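Local coordinates for iron Transport-associated domain protein (Bacillus anthracis, PDB 4H8Q) that binds heme through a NEAT domain and, as part of an anthrax hemophore, probably extracts it from methemoglobin for iron uptake, at residues V78-K83 and T87-F92. The protein carries 1 engineered substitution. Sequence-based numbering, arbitrary orientation.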
loop_
_atom_site.group_PDB
_atom_site.type_symbol
_atom_site.label_atom_id
_atom_site.label_comp_id
_atom_site.label_asym_id
_atom_site.label_seq_id
_atom_site.Cartn_x
_atom_site.Cartn_y
_atom_site.Cartn_z
ATOM N N VAL A 78 10.621 3.870 -0.026
ATOM C CA VAL A 78 10.911 2.845 -1.017
ATOM C C VAL A 78 12.100 2.036 -0.515
ATOM O O VAL A 78 13.212 2.566 -0.391
ATOM C CB VAL A 78 11.235 3.444 -2.388
ATOM C CG1 VAL A 78 11.542 2.340 -3.386
ATOM C CG2 VAL A 78 10.061 4.302 -2.869
ATOM N N VAL A 79 11.867 0.767 -0.206
ATOM C CA VAL A 79 12.930 -0.080 0.341
ATOM C C VAL A 79 13.580 -0.983 -0.702
ATOM O O VAL A 79 14.617 -1.593 -0.444
ATOM C CB VAL A 79 12.432 -0.918 1.537
ATOM C CG1 VAL A 79 12.079 -0.007 2.696
ATOM C CG2 VAL A 79 11.230 -1.772 1.140
ATOM N N SER A 80 12.973 -1.072 -1.878
ATOM C CA SER A 80 13.606 -1.740 -2.998
ATOM C C SER A 80 12.885 -1.430 -4.289
ATOM O O SER A 80 11.697 -1.087 -4.291
ATOM C CB SER A 80 13.700 -3.252 -2.797
ATOM O OG SER A 80 12.426 -3.862 -2.811
ATOM N N GLU A 81 13.633 -1.537 -5.381
ATOM C CA GLU A 81 13.088 -1.408 -6.723
ATOM C C GLU A 81 13.650 -2.516 -7.595
ATOM O O GLU A 81 14.822 -2.890 -7.469
ATOM C CB GLU A 81 13.451 -0.056 -7.328
ATOM C CG GLU A 81 12.863 1.140 -6.616
ATOM C CD GLU A 81 13.154 2.444 -7.340
ATOM O OE1 GLU A 81 12.583 3.487 -6.955
ATOM O OE2 GLU A 81 13.957 2.421 -8.298
ATOM N N ASP A 82 12.806 -3.048 -8.468
ATOM C CA ASP A 82 13.235 -4.020 -9.462
ATOM C C ASP A 82 12.880 -3.438 -10.818
ATOM O O ASP A 82 11.750 -3.593 -11.287
ATOM C CB ASP A 82 12.509 -5.345 -9.252
ATOM C CG ASP A 82 12.978 -6.435 -10.205
ATOM O OD1 ASP A 82 13.499 -6.100 -11.290
ATOM O OD2 ASP A 82 12.808 -7.627 -9.869
ATOM N N LYS A 83 13.839 -2.752 -11.437
ATOM C CA LYS A 83 13.589 -2.071 -12.707
ATOM C C LYS A 83 13.205 -3.036 -13.824
ATOM O O LYS A 83 12.381 -2.708 -14.681
ATOM C CB LYS A 83 14.799 -1.237 -13.128
ATOM C CG LYS A 83 15.093 -0.062 -12.213
ATOM C CD LYS A 83 13.939 0.923 -12.191
ATOM C CE LYS A 83 14.200 2.063 -11.222
ATOM N NZ LYS A 83 15.466 2.787 -11.525
ATOM N N THR A 87 8.636 -3.212 -10.764
ATOM C CA THR A 87 7.938 -3.234 -9.484
ATOM C C THR A 87 8.793 -2.516 -8.457
ATOM O O THR A 87 9.986 -2.294 -8.672
ATOM C CB THR A 87 7.685 -4.670 -8.981
ATOM O OG1 THR A 87 8.945 -5.334 -8.796
ATOM C CG2 THR A 87 6.818 -5.458 -9.961
ATOM N N ARG A 88 8.184 -2.127 -7.342
ATOM C CA ARG A 88 8.967 -1.635 -6.221
ATOM C C ARG A 88 8.266 -1.978 -4.922
ATOM O O ARG A 88 7.079 -2.278 -4.915
ATOM C CB ARG A 88 9.210 -0.135 -6.317
ATOM C CG ARG A 88 8.006 0.754 -6.001
ATOM C CD ARG A 88 8.443 2.193 -6.177
ATOM N NE ARG A 88 7.447 3.209 -5.832
ATOM C CZ ARG A 88 6.577 3.726 -6.703
ATOM N NH1 ARG A 88 6.532 3.274 -7.949
ATOM N NH2 ARG A 88 5.740 4.677 -6.319
ATOM N N VAL A 89 9.018 -1.952 -3.829
ATOM C CA VAL A 89 8.453 -2.254 -2.526
ATOM C C VAL A 89 8.458 -0.991 -1.679
ATOM O O VAL A 89 9.488 -0.318 -1.541
ATOM C CB VAL A 89 9.247 -3.376 -1.807
ATOM C CG1 VAL A 89 8.631 -3.659 -0.426
ATOM C CG2 VAL A 89 9.250 -4.629 -2.651
ATOM N N VAL A 90 7.296 -0.656 -1.123
ATOM C CA VAL A 90 7.174 0.509 -0.252
ATOM C C VAL A 90 6.846 0.047 1.161
ATOM O O VAL A 90 6.233 -1.007 1.361
ATOM C CB VAL A 90 6.120 1.531 -0.767
ATOM C CG1 VAL A 90 6.516 2.057 -2.154
ATOM C CG2 VAL A 90 4.726 0.907 -0.804
ATOM N N GLU A 91 7.268 0.828 2.144
ATOM C CA GLU A 91 7.099 0.439 3.538
ATOM C C GLU A 91 6.471 1.575 4.320
ATOM O O GLU A 91 6.827 2.738 4.135
ATOM C CB GLU A 91 8.464 0.105 4.130
ATOM C CG GLU A 91 8.458 -0.226 5.599
ATOM C CD GLU A 91 9.874 -0.377 6.129
ATOM O OE1 GLU A 91 10.485 0.654 6.500
ATOM O OE2 GLU A 91 10.377 -1.523 6.152
ATOM N N PHE A 92 5.524 1.235 5.182
ATOM C CA PHE A 92 4.829 2.231 5.985
ATOM C C PHE A 92 4.293 1.580 7.244
ATOM O O PHE A 92 4.186 0.355 7.330
ATOM C CB PHE A 92 3.684 2.887 5.192
ATOM C CG PHE A 92 2.702 1.900 4.606
ATOM C CD1 PHE A 92 1.632 1.443 5.355
ATOM C CD2 PHE A 92 2.857 1.429 3.309
ATOM C CE1 PHE A 92 0.730 0.540 4.817
ATOM C CE2 PHE A 92 1.959 0.528 2.765
ATOM C CZ PHE A 92 0.894 0.081 3.526
#
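A classic beta bulge marks this antiparallel pairing: Val79 and Ser80 together face Val89 of the neighbouring strand. Both backbone bonds of Val89 go to the bulge, its O accepting from Val79 N at 2.9 Å with a bent N-H...O angle of 152°, and its N donating to Ser80 O almost straight at 170°. The bulge shifts the register by one residue between Val78, which pairs with Val90, and Ser80. Val89 O also receives a CA-H...O contact from Val78. Val79 packs with both methyls: CG2 reaches Val89 CG1 at 3.6 Å, while CG1 meets Glu91 crosswise, touching CB and the carboxyl carbon CD. On the face shared with Val89, a chi1 of 68° turns the Ser80 hydroxyl toward that valine, and OG comes to rest against Val89 CG2 at 3.3 Å.

The two strands form the hairpin 72-82/87-94 of the NEAT domain's antiparallel beta fold, and strand 49-56 flanks 87-94 on its other edge. Near the turn, Asp82 and Thr87 bond in both directions, Asp82 N to Thr87 O at 2.9 Å and Thr87 N to Asp82 O at 3.2 Å. Asp82 OD1 accepts from Ala85 N within the connecting loop.

On the face away from Ser80, Thr87 and Val89, Arg88 runs extended from CG to NE. Its CB sits beside Glu81 CG at 3.9 Å, the two side chains pointing the same way, yet the guanidinium makes no salt bridge to Glu81: NH1 bonds to Ser59 OG and NH2 to Ile62 O, tying the hairpin to the loop before strand 62-69 and to the first residue of that strand. Val78 crosses this arginine at about a right angle, with CG2 4.1 Å from NE.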